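Local coordinates for protein probable TonB-dependent receptor (Pseudomonas aeruginosa, PDB 4K3F) that probably binds methionine in the periplasm as an NlpA-family lipoprotein feeding an uptake system, and holds free selenomethionine in this crystal, at residues V105-A110 and L169-Y174; T6-P11 and K35-Y40; G101-I106 and T163-A168; T72-V77 and I199-P204. One frame throughout, in Å; residues are numbered along the deposited sequence.

Interaction 1 of 4, residues V105-A110 and L169-Y174; sequences VIPNDA and LINTNY. With MSE (selenomethionine), chain B.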
# COMPACT_ATOMS: atom_id res chain seq x y z
N VAL A 105 12.22 11.70 3.69
CA VAL A 105 12.24 10.31 4.10
C VAL A 105 11.26 9.50 3.24
O VAL A 105 10.17 9.96 2.91
CB VAL A 105 12.01 10.13 5.62
CG1 VAL A 105 10.62 10.59 6.04
CG2 VAL A 105 12.29 8.71 6.04
N ILE A 106 11.71 8.31 2.87
CA ILE A 106 10.91 7.39 2.06
C ILE A 106 10.99 5.99 2.69
O ILE A 106 11.84 5.74 3.53
CB ILE A 106 11.44 7.37 0.60
CG1 ILE A 106 12.79 6.68 0.51
CG2 ILE A 106 11.47 8.80 0.02
CD1 ILE A 106 13.37 6.57 -0.90
N PRO A 107 10.11 5.09 2.29
CA PRO A 107 10.24 3.73 2.82
C PRO A 107 11.53 3.03 2.43
O PRO A 107 12.08 3.27 1.38
CB PRO A 107 9.02 3.00 2.22
CG PRO A 107 8.04 4.10 1.92
CD PRO A 107 8.88 5.28 1.49
N ASN A 108 11.99 2.16 3.30
CA ASN A 108 13.29 1.47 3.09
C ASN A 108 13.16 0.08 2.47
O ASN A 108 14.16 -0.61 2.29
CB ASN A 108 14.13 1.43 4.36
CG ASN A 108 13.53 0.56 5.46
OD1 ASN A 108 12.47 -0.03 5.33
ND2 ASN A 108 14.29 0.41 6.53
N ASP A 109 11.96 -0.33 2.09
CA ASP A 109 11.80 -1.58 1.35
C ASP A 109 11.92 -1.30 -0.18
O ASP A 109 11.68 -0.20 -0.65
CB ASP A 109 10.47 -2.29 1.65
CG ASP A 109 9.30 -1.48 1.25
OD1 ASP A 109 8.96 -0.51 1.95
OD2 ASP A 109 8.70 -1.81 0.22
N ALA A 110 12.33 -2.31 -0.93
CA ALA A 110 12.72 -2.05 -2.31
C ALA A 110 11.61 -1.42 -3.17
O ALA A 110 11.86 -0.46 -3.94
CB ALA A 110 13.22 -3.35 -2.96
N LEU A 169 7.36 10.70 2.35
CA LEU A 169 6.48 10.04 1.39
C LEU A 169 5.94 8.80 2.08
O LEU A 169 6.69 7.87 2.34
CB LEU A 169 7.23 9.71 0.08
CG LEU A 169 7.33 10.89 -0.92
CD1 LEU A 169 8.12 12.06 -0.35
CD2 LEU A 169 7.92 10.41 -2.23
N ILE A 170 4.65 8.83 2.37
CA ILE A 170 4.04 7.90 3.33
C ILE A 170 2.96 7.10 2.65
O ILE A 170 2.09 7.67 2.00
CB ILE A 170 3.41 8.66 4.48
CG1 ILE A 170 4.50 9.53 5.14
CG2 ILE A 170 2.80 7.69 5.47
CD1 ILE A 170 4.00 10.38 6.27
N ASN A 171 3.05 5.78 2.77
CA ASN A 171 2.03 4.88 2.25
C ASN A 171 0.68 5.29 2.80
O ASN A 171 0.52 5.59 4.01
CB ASN A 171 2.30 3.43 2.62
CG ASN A 171 3.56 2.89 1.96
OD1 ASN A 171 4.68 3.01 2.51
ND2 ASN A 171 3.40 2.36 0.78
N THR A 172 -0.31 5.27 1.93
CA THR A 172 -1.63 5.84 2.31
C THR A 172 -2.30 5.12 3.50
O THR A 172 -2.95 5.73 4.35
CB THR A 172 -2.52 5.87 1.06
OG1 THR A 172 -1.94 6.79 0.15
CG2 THR A 172 -3.94 6.27 1.40
N ASN A 173 -2.17 3.78 3.58
CA ASN A 173 -2.74 3.07 4.71
C ASN A 173 -2.25 3.62 6.04
O ASN A 173 -3.06 3.86 6.95
CB ASN A 173 -2.52 1.56 4.64
CG ASN A 173 -1.09 1.15 4.88
OD1 ASN A 173 -0.21 1.34 4.03
ND2 ASN A 173 -0.84 0.59 6.04
N TYR A 174 -0.95 3.94 6.10
CA TYR A 174 -0.37 4.53 7.27
C TYR A 174 -0.73 6.03 7.41
O TYR A 174 -0.99 6.49 8.50
CB TYR A 174 1.14 4.34 7.32
CG TYR A 174 1.55 2.90 7.55
CD1 TYR A 174 1.02 2.16 8.60
CD2 TYR A 174 2.46 2.29 6.72
CE1 TYR A 174 1.37 0.85 8.83
CE2 TYR A 174 2.85 0.98 6.93
CZ TYR A 174 2.29 0.23 7.95
OH TYR A 174 2.70 -1.06 8.16
N MSE B . -1.44 -0.19 1.21
CA MSE B . -0.00 0.02 0.86
C MSE B . 0.01 0.87 -0.41
O MSE B . -0.77 0.61 -1.33
OXT MSE B . 0.82 1.80 -0.52
CB MSE B . 0.74 -1.31 0.64
CG MSE B . 2.20 -1.11 0.31
SE MSE B . 3.03 -2.83 -0.14
CE MSE B . 2.98 -3.66 1.55
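With CG anti to its carbonyl carbon (chi1 -66°) and the amide swung across by chi2 of 88°, Asn-171 lays OD1 against CG of Pro-107 at 3.6 Å, the two side chains crossing at a slant, while ND2 is sent the other way to the ligand. That ND2 donates to OXT of the bound selenomethionine over 2.9 Å in a nearly straight bond and has Asn-112 as a weak second partner. Two residues on, in the first turn of the helix, Asn-173 receives the ligand's N at OD1, a long, weak bond of 3.4 Å.

Behind these amides lies the end of a parallel strand pair. Leu-169 N donates to Val-105 O at 3.0 Å, and CG2 of Ile-106 packs on CB of Leu-169. The next bond of the pattern is missing because Pro-107 has no N-H: its CD sits 3.5 Å from Leu-169 O, which stays buried without a partner.

Pairing between the two segments ends at Pro-107, and Asn-171, at the N-cap position of helix 172-177, then enters the pocket. With Glu-83, Arg-115 and Asn-198 also bonded to the ligand, the amides probably help read its amino-acid end, consistent with a methionine-binding protein.

Interaction 2 of 4, residues T6-P11 and K35-Y40; sequences TVAATP and KEFTDY. With MSE (selenomethionine), chain B.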
# COMPACT_ATOMS: atom_id res chain seq x y z
N THR A 6 -9.90 -17.22 6.87
CA THR A 6 -9.22 -16.30 7.76
C THR A 6 -8.29 -15.38 6.93
O THR A 6 -7.56 -15.86 6.09
CB THR A 6 -8.39 -17.06 8.82
OG1 THR A 6 -7.53 -17.99 8.17
CG2 THR A 6 -9.32 -17.79 9.78
N VAL A 7 -8.34 -14.07 7.18
CA VAL A 7 -7.66 -13.06 6.35
C VAL A 7 -6.93 -12.04 7.23
O VAL A 7 -7.56 -11.39 8.10
CB VAL A 7 -8.64 -12.30 5.43
CG1 VAL A 7 -7.89 -11.39 4.49
CG2 VAL A 7 -9.44 -13.28 4.61
N ALA A 8 -5.61 -11.95 7.05
CA ALA A 8 -4.84 -10.89 7.73
C ALA A 8 -4.91 -9.60 6.93
O ALA A 8 -4.79 -9.61 5.70
CB ALA A 8 -3.39 -11.32 7.81
N ALA A 9 -5.04 -8.47 7.62
CA ALA A 9 -5.18 -7.18 6.95
C ALA A 9 -4.63 -6.05 7.77
O ALA A 9 -4.68 -6.12 9.00
CB ALA A 9 -6.64 -6.90 6.68
N THR A 10 -4.14 -5.01 7.11
CA THR A 10 -3.79 -3.76 7.80
C THR A 10 -5.13 -3.05 8.13
O THR A 10 -6.19 -3.30 7.55
CB THR A 10 -2.86 -2.83 6.97
OG1 THR A 10 -3.27 -2.89 5.58
CG2 THR A 10 -1.42 -3.34 7.05
N PRO A 11 -5.11 -2.20 9.15
CA PRO A 11 -6.41 -1.77 9.68
C PRO A 11 -7.22 -0.86 8.76
O PRO A 11 -8.43 -1.00 8.69
CB PRO A 11 -6.02 -0.97 10.94
CG PRO A 11 -4.72 -1.53 11.34
CD PRO A 11 -4.02 -1.80 10.05
N LYS A 35 -8.14 -10.71 10.81
CA LYS A 35 -7.12 -10.51 11.84
C LYS A 35 -6.29 -9.31 11.45
O LYS A 35 -5.66 -9.31 10.38
CB LYS A 35 -6.28 -11.78 11.96
CG LYS A 35 -6.96 -12.92 12.75
CD LYS A 35 -8.18 -13.48 12.03
CE LYS A 35 -8.59 -14.84 12.55
NZ LYS A 35 -8.96 -14.78 13.99
N GLU A 36 -6.26 -8.29 12.30
CA GLU A 36 -5.56 -7.08 11.97
C GLU A 36 -4.08 -7.13 12.33
O GLU A 36 -3.73 -7.63 13.40
CB GLU A 36 -6.16 -5.91 12.70
CG GLU A 36 -7.61 -5.69 12.30
CD GLU A 36 -8.18 -4.35 12.73
OE1 GLU A 36 -7.44 -3.42 13.12
OE2 GLU A 36 -9.40 -4.24 12.67
N PHE A 37 -3.23 -6.61 11.46
CA PHE A 37 -1.80 -6.51 11.70
C PHE A 37 -1.36 -5.09 11.37
O PHE A 37 -1.91 -4.46 10.48
CB PHE A 37 -1.04 -7.48 10.81
CG PHE A 37 -1.21 -8.91 11.22
CD1 PHE A 37 -2.30 -9.64 10.76
CD2 PHE A 37 -0.29 -9.52 12.06
CE1 PHE A 37 -2.47 -10.96 11.15
CE2 PHE A 37 -0.46 -10.83 12.43
CZ PHE A 37 -1.56 -11.56 11.96
N THR A 38 -0.35 -4.56 12.07
CA THR A 38 0.05 -3.20 11.79
C THR A 38 1.24 -3.08 10.81
O THR A 38 1.61 -1.97 10.41
CB THR A 38 0.42 -2.48 13.08
OG1 THR A 38 1.52 -3.16 13.68
CG2 THR A 38 -0.76 -2.46 14.01
N ASP A 39 1.86 -4.21 10.46
CA ASP A 39 3.11 -4.22 9.71
C ASP A 39 2.98 -4.91 8.34
O ASP A 39 1.96 -5.51 8.03
CB ASP A 39 4.18 -4.95 10.52
CG ASP A 39 3.95 -6.46 10.54
OD1 ASP A 39 2.87 -6.91 11.01
OD2 ASP A 39 4.84 -7.17 10.02
N TYR A 40 4.05 -4.80 7.56
CA TYR A 40 4.07 -5.29 6.21
C TYR A 40 4.75 -6.66 6.04
O TYR A 40 4.93 -7.13 4.93
CB TYR A 40 4.80 -4.27 5.35
CG TYR A 40 4.05 -3.01 4.92
CD1 TYR A 40 2.69 -2.82 5.13
CD2 TYR A 40 4.77 -1.99 4.27
CE1 TYR A 40 2.05 -1.66 4.68
CE2 TYR A 40 4.14 -0.88 3.79
CZ TYR A 40 2.78 -0.68 3.99
OH TYR A 40 2.18 0.48 3.50
N MSE B . -1.44 -0.19 1.21
CA MSE B . -0.00 0.02 0.86
C MSE B . 0.01 0.87 -0.41
O MSE B . -0.77 0.61 -1.33
OXT MSE B . 0.82 1.80 -0.52
CB MSE B . 0.74 -1.31 0.64
CG MSE B . 2.20 -1.11 0.31
SE MSE B . 3.03 -2.83 -0.14
CE MSE B . 2.98 -3.66 1.55
O HOH W 1 -9.74 -1.19 11.00
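Ala-8 and Phe-37 meet at the tight heart of a beta-alpha-beta unit, in which strands 3-9 and 30-36 run parallel and helix 11-26 makes the crossover. Three backbone bonds join the edge strand to its neighbour: Lys-35 N to Val-7 O, Ala-9 N to Lys-35 O, and Phe-37 N to Ala-9 O, the last at 2.9 Å. Phe-37 has CG anti to its carbonyl carbon (chi1 -72°), which folds the ring back along the pairing; CB of Ala-8 comes to 3.5 Å from its CE1 at an oblique approach. Pro-43 of helix 42-48 packs on both side chains. Past the strand ends, CD of Pro-11 rests 3.4 Å from Phe-37 O.

The other side is looser. Glu-36, extended beyond CG, crosses Pro-11 obliquely, with OE1 3.6 Å from the ring's CB. A water donates to Pro-11 O at 2.7 Å and only weakly to Glu-36 OE2, which also bonds a glycerol probably left from crystallisation.

Beyond the paired region the segment 35-40 runs into the ligand pocket, where the methyl CE of selenomethionine stands 3.4 Å above the centre of the Tyr-40 ring.

Interaction 3 of 4, residues G101-I106 and T163-A168; sequences GATVVI and TQVDMA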
# COMPACT_ATOMS: atom_id res chain seq x y z
N GLY A 101 19.46 20.97 0.74
CA GLY A 101 19.76 19.98 1.77
C GLY A 101 18.55 19.45 2.55
O GLY A 101 18.71 18.82 3.60
N ALA A 102 17.34 19.66 2.03
CA ALA A 102 16.14 19.13 2.63
C ALA A 102 16.22 17.63 2.87
O ALA A 102 16.71 16.85 2.04
CB ALA A 102 14.90 19.46 1.80
N THR A 103 15.69 17.25 4.04
CA THR A 103 15.57 15.87 4.41
C THR A 103 14.22 15.36 3.95
O THR A 103 13.17 15.87 4.34
CB THR A 103 15.76 15.66 5.93
OG1 THR A 103 14.88 16.53 6.68
CG2 THR A 103 17.20 15.93 6.31
N VAL A 104 14.28 14.31 3.14
CA VAL A 104 13.08 13.67 2.57
C VAL A 104 13.15 12.19 2.88
O VAL A 104 14.04 11.48 2.38
CB VAL A 104 13.02 13.92 1.06
CG1 VAL A 104 11.82 13.28 0.43
CG2 VAL A 104 13.00 15.42 0.79
N VAL A 105 12.22 11.70 3.69
CA VAL A 105 12.24 10.31 4.10
C VAL A 105 11.26 9.50 3.24
O VAL A 105 10.17 9.96 2.91
CB VAL A 105 12.01 10.13 5.62
CG1 VAL A 105 10.62 10.59 6.04
CG2 VAL A 105 12.29 8.71 6.04
N ILE A 106 11.71 8.31 2.87
CA ILE A 106 10.91 7.39 2.06
C ILE A 106 10.99 5.99 2.69
O ILE A 106 11.84 5.74 3.53
CB ILE A 106 11.44 7.37 0.60
CG1 ILE A 106 12.79 6.68 0.51
CG2 ILE A 106 11.47 8.80 0.02
CD1 ILE A 106 13.37 6.57 -0.90
N THR A 163 7.26 15.20 11.73
CA THR A 163 7.64 16.51 12.29
C THR A 163 9.15 16.72 12.49
O THR A 163 9.58 17.80 12.88
CB THR A 163 6.94 16.82 13.64
OG1 THR A 163 7.32 15.85 14.61
CG2 THR A 163 5.41 16.82 13.47
N GLN A 164 9.94 15.68 12.21
CA GLN A 164 11.39 15.72 12.36
C GLN A 164 12.13 15.73 11.01
O GLN A 164 13.35 15.54 10.99
CB GLN A 164 11.86 14.48 13.14
CG GLN A 164 11.26 14.30 14.54
CD GLN A 164 11.36 12.86 15.06
OE1 GLN A 164 10.38 12.12 15.05
NE2 GLN A 164 12.54 12.46 15.50
N VAL A 165 11.39 15.87 9.90
CA VAL A 165 11.98 15.93 8.57
C VAL A 165 11.32 17.04 7.76
O VAL A 165 10.28 17.57 8.14
CB VAL A 165 11.85 14.55 7.84
CG1 VAL A 165 12.56 13.47 8.64
CG2 VAL A 165 10.40 14.18 7.59
N ASP A 166 11.90 17.40 6.62
CA ASP A 166 11.28 18.37 5.76
C ASP A 166 10.12 17.81 4.97
O ASP A 166 9.19 18.55 4.64
CB ASP A 166 12.36 18.99 4.87
CG ASP A 166 13.42 19.75 5.69
OD1 ASP A 166 13.06 20.41 6.70
OD2 ASP A 166 14.63 19.67 5.37
N MSE A 167 10.21 16.52 4.57
CA MSE A 167 9.12 15.89 3.81
C MSE A 167 9.21 14.39 4.01
O MSE A 167 10.33 13.84 4.11
CB MSE A 167 9.22 16.27 2.33
CG MSE A 167 8.01 15.87 1.50
SE MSE A 167 7.93 16.83 -0.20
CE MSE A 167 9.51 16.02 -1.00
N ALA A 168 8.05 13.74 3.98
CA ALA A 168 7.94 12.29 4.06
C ALA A 168 6.96 11.77 3.04
O ALA A 168 5.88 12.32 2.84
CB ALA A 168 7.55 11.84 5.45
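Thr-103 and Asp-166 carry the polar end of this contact, gripping each other through backbone and side chain alike. Thr-103 N donates to Asp-166 OD2 at 3.0 Å, reaching the carboxylate on its anti side and somewhat out of its plane. In return Asp-166 N gives its hydrogen to Thr-103 OG1 over 3.1 Å, with a weaker, strongly bent share going to Thr-103 O. The hydroxyl can accept there because chi1 of 53° tucks OG1 between the backbone N and the carbonyl carbon.

Regular parallel sheet bonding follows: Met-167 N to Thr-103 O, then Val-105 N to Met-167 O at 2.9 Å.

Apolar contacts divide between the two faces. On one, Val-104 and the selenomethionine Met-167 point the same way side by side, and the bend at chi3 (68°) curls CE back to 3.9 Å from Val-104 CG1. On the other, Val-105 CG1 presses on CB of Ala-168 at a tight 3.4 Å and also reaches CG2 of Val-165.

Strand 149-153 pairs with the far edge of strand 103-107. Leu-120 of helix 110-122 covers Val-104 and Met-167, whereas Leu-158 and Val-161 of helix 158-161 cover Val-105.

Interaction 4 of 4, residues T72-V77 and I199-P204; sequences TDLVAV and ILVARP
Val-75 and Ala-202 form a hydrogen-bonded antiparallel pair, Val-75 N to Ala-202 O at 2.9 Å and Ala-202 N to Val-75 O at 2.8 Å, next to the non-hydrogen-bonded pair of Ala-76 and Val-201 and a bond from Val-77 N to Leu-200 O at 2.7 Å, in strands whose short segments run at 129° to one another.

Val-77 packs on two residues. It lies alongside Leu-200, CG1 to CD2 at 3.8 Å, and having CG1 anti to the backbone N (chi1 -180°) turns CG2 onto CB of Ala-202. Val-75 sets its CG2 against the backbone C of Arg-203, at 3.5 Å. On the face of Ala-76, CD1 of Ile-199 reaches Ala-76 CB at 3.8 Å; farther along, Leu-74 CB abuts CG1 of Val-201. Beyond the strands, the ring of Pro-204 crosses Asp-73, with CD 3.4 Å from Asp-73 O.

Strand 198-202 has strand 54-59 on its other edge. Met-212 of helix 210-218 lies against Val-77 and Ala-202, while Leu-63 of helix 60-70 covers Leu-74 and Ile-199, so the paired strands are sandwiched between helices.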
# COMPACT_ATOMS: atom_id res chain seq x y z
N THR A 72 9.26 -17.75 -0.66
CA THR A 72 7.87 -18.22 -0.51
C THR A 72 7.14 -18.20 -1.84
O THR A 72 7.67 -17.78 -2.87
CB THR A 72 7.14 -17.36 0.54
OG1 THR A 72 7.28 -15.97 0.25
CG2 THR A 72 7.75 -17.65 1.93
N ASP A 73 5.91 -18.68 -1.82
CA ASP A 73 5.19 -18.81 -3.08
C ASP A 73 3.75 -18.40 -2.94
O ASP A 73 2.83 -19.04 -3.48
CB ASP A 73 5.37 -20.19 -3.73
CG ASP A 73 4.54 -21.25 -3.13
OD1 ASP A 73 4.23 -21.16 -1.93
OD2 ASP A 73 4.19 -22.20 -3.89
N LEU A 74 3.53 -17.29 -2.23
CA LEU A 74 2.22 -16.71 -2.13
C LEU A 74 1.77 -16.16 -3.48
O LEU A 74 2.59 -15.71 -4.28
CB LEU A 74 2.21 -15.60 -1.07
CG LEU A 74 2.56 -16.04 0.34
CD1 LEU A 74 2.53 -14.83 1.26
CD2 LEU A 74 1.65 -17.13 0.86
N VAL A 75 0.47 -16.19 -3.72
CA VAL A 75 -0.07 -15.85 -5.05
C VAL A 75 -1.20 -14.83 -4.91
O VAL A 75 -2.07 -14.86 -4.02
CB VAL A 75 -0.57 -17.13 -5.81
CG1 VAL A 75 0.62 -18.02 -6.15
CG2 VAL A 75 -1.58 -17.95 -5.00
N ALA A 76 -1.24 -13.94 -5.88
CA ALA A 76 -2.30 -12.96 -5.92
C ALA A 76 -3.61 -13.59 -6.39
O ALA A 76 -3.63 -14.40 -7.28
CB ALA A 76 -1.89 -11.85 -6.89
N VAL A 77 -4.71 -13.17 -5.80
CA VAL A 77 -6.06 -13.66 -6.14
C VAL A 77 -6.83 -12.64 -6.98
O VAL A 77 -7.36 -13.00 -8.07
CB VAL A 77 -6.87 -13.99 -4.86
CG1 VAL A 77 -8.26 -14.51 -5.24
CG2 VAL A 77 -6.12 -15.01 -4.02
N ILE A 199 -3.83 -6.13 -3.53
CA ILE A 199 -4.34 -7.41 -3.91
C ILE A 199 -4.67 -8.29 -2.70
O ILE A 199 -3.98 -8.28 -1.68
CB ILE A 199 -3.30 -8.15 -4.78
CG1 ILE A 199 -1.89 -8.03 -4.18
CG2 ILE A 199 -3.28 -7.53 -6.17
CD1 ILE A 199 -0.84 -8.91 -4.79
N LEU A 200 -5.67 -9.11 -2.90
CA LEU A 200 -5.94 -10.22 -2.00
C LEU A 200 -4.92 -11.30 -2.37
O LEU A 200 -4.77 -11.61 -3.55
CB LEU A 200 -7.34 -10.75 -2.24
CG LEU A 200 -7.73 -12.04 -1.55
CD1 LEU A 200 -7.81 -11.82 -0.08
CD2 LEU A 200 -9.09 -12.52 -2.06
N VAL A 201 -4.27 -11.92 -1.38
CA VAL A 201 -3.15 -12.85 -1.59
C VAL A 201 -3.45 -14.10 -0.81
O VAL A 201 -3.95 -14.05 0.34
CB VAL A 201 -1.79 -12.20 -1.14
CG1 VAL A 201 -0.66 -13.22 -1.10
CG2 VAL A 201 -1.47 -11.10 -2.12
N ALA A 202 -3.15 -15.23 -1.42
CA ALA A 202 -3.37 -16.51 -0.76
C ALA A 202 -2.31 -17.48 -1.20
O ALA A 202 -1.20 -17.05 -1.48
CB ALA A 202 -4.81 -16.97 -1.04
N ARG A 203 -2.61 -18.77 -1.21
CA ARG A 203 -1.63 -19.79 -1.56
C ARG A 203 -2.10 -20.59 -2.78
O ARG A 203 -3.29 -20.61 -3.07
CB ARG A 203 -1.50 -20.75 -0.39
CG ARG A 203 -0.92 -20.08 0.86
CD ARG A 203 -0.51 -21.07 1.95
NE ARG A 203 -1.66 -21.88 2.32
CZ ARG A 203 -2.51 -21.65 3.32
NH1 ARG A 203 -2.25 -20.72 4.24
NH2 ARG A 203 -3.57 -22.42 3.44
N PRO A 204 -1.19 -21.31 -3.44
CA PRO A 204 -1.69 -22.21 -4.49
C PRO A 204 -2.81 -23.13 -4.06
O PRO A 204 -3.70 -23.41 -4.86
CB PRO A 204 -0.43 -22.98 -4.90
CG PRO A 204 0.67 -21.96 -4.69
CD PRO A 204 0.28 -21.25 -3.42

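In the fold
From the N terminus, interaction 2 closes first, a short loop through one helix that is complete before any other contact opens. Interaction 4 opens at residues 72-77 and closes only at 199-204, and interactions 1 and 3 nest inside that long excursion. Those two share Val-105 and Ile-106 and continue one another along strands 103-107 and 167-170, pairing in the five-stranded sheet; interactions 2 and 4 belong to the six-stranded sheet. The excursion therefore builds a second lobe before the chain returns to the first, as in periplasmic binding proteins. Between lobes, interactions 1 and 2 meet at the ligand, where Tyr-40 OH lies 2.6 Å from Asn-173 OD1.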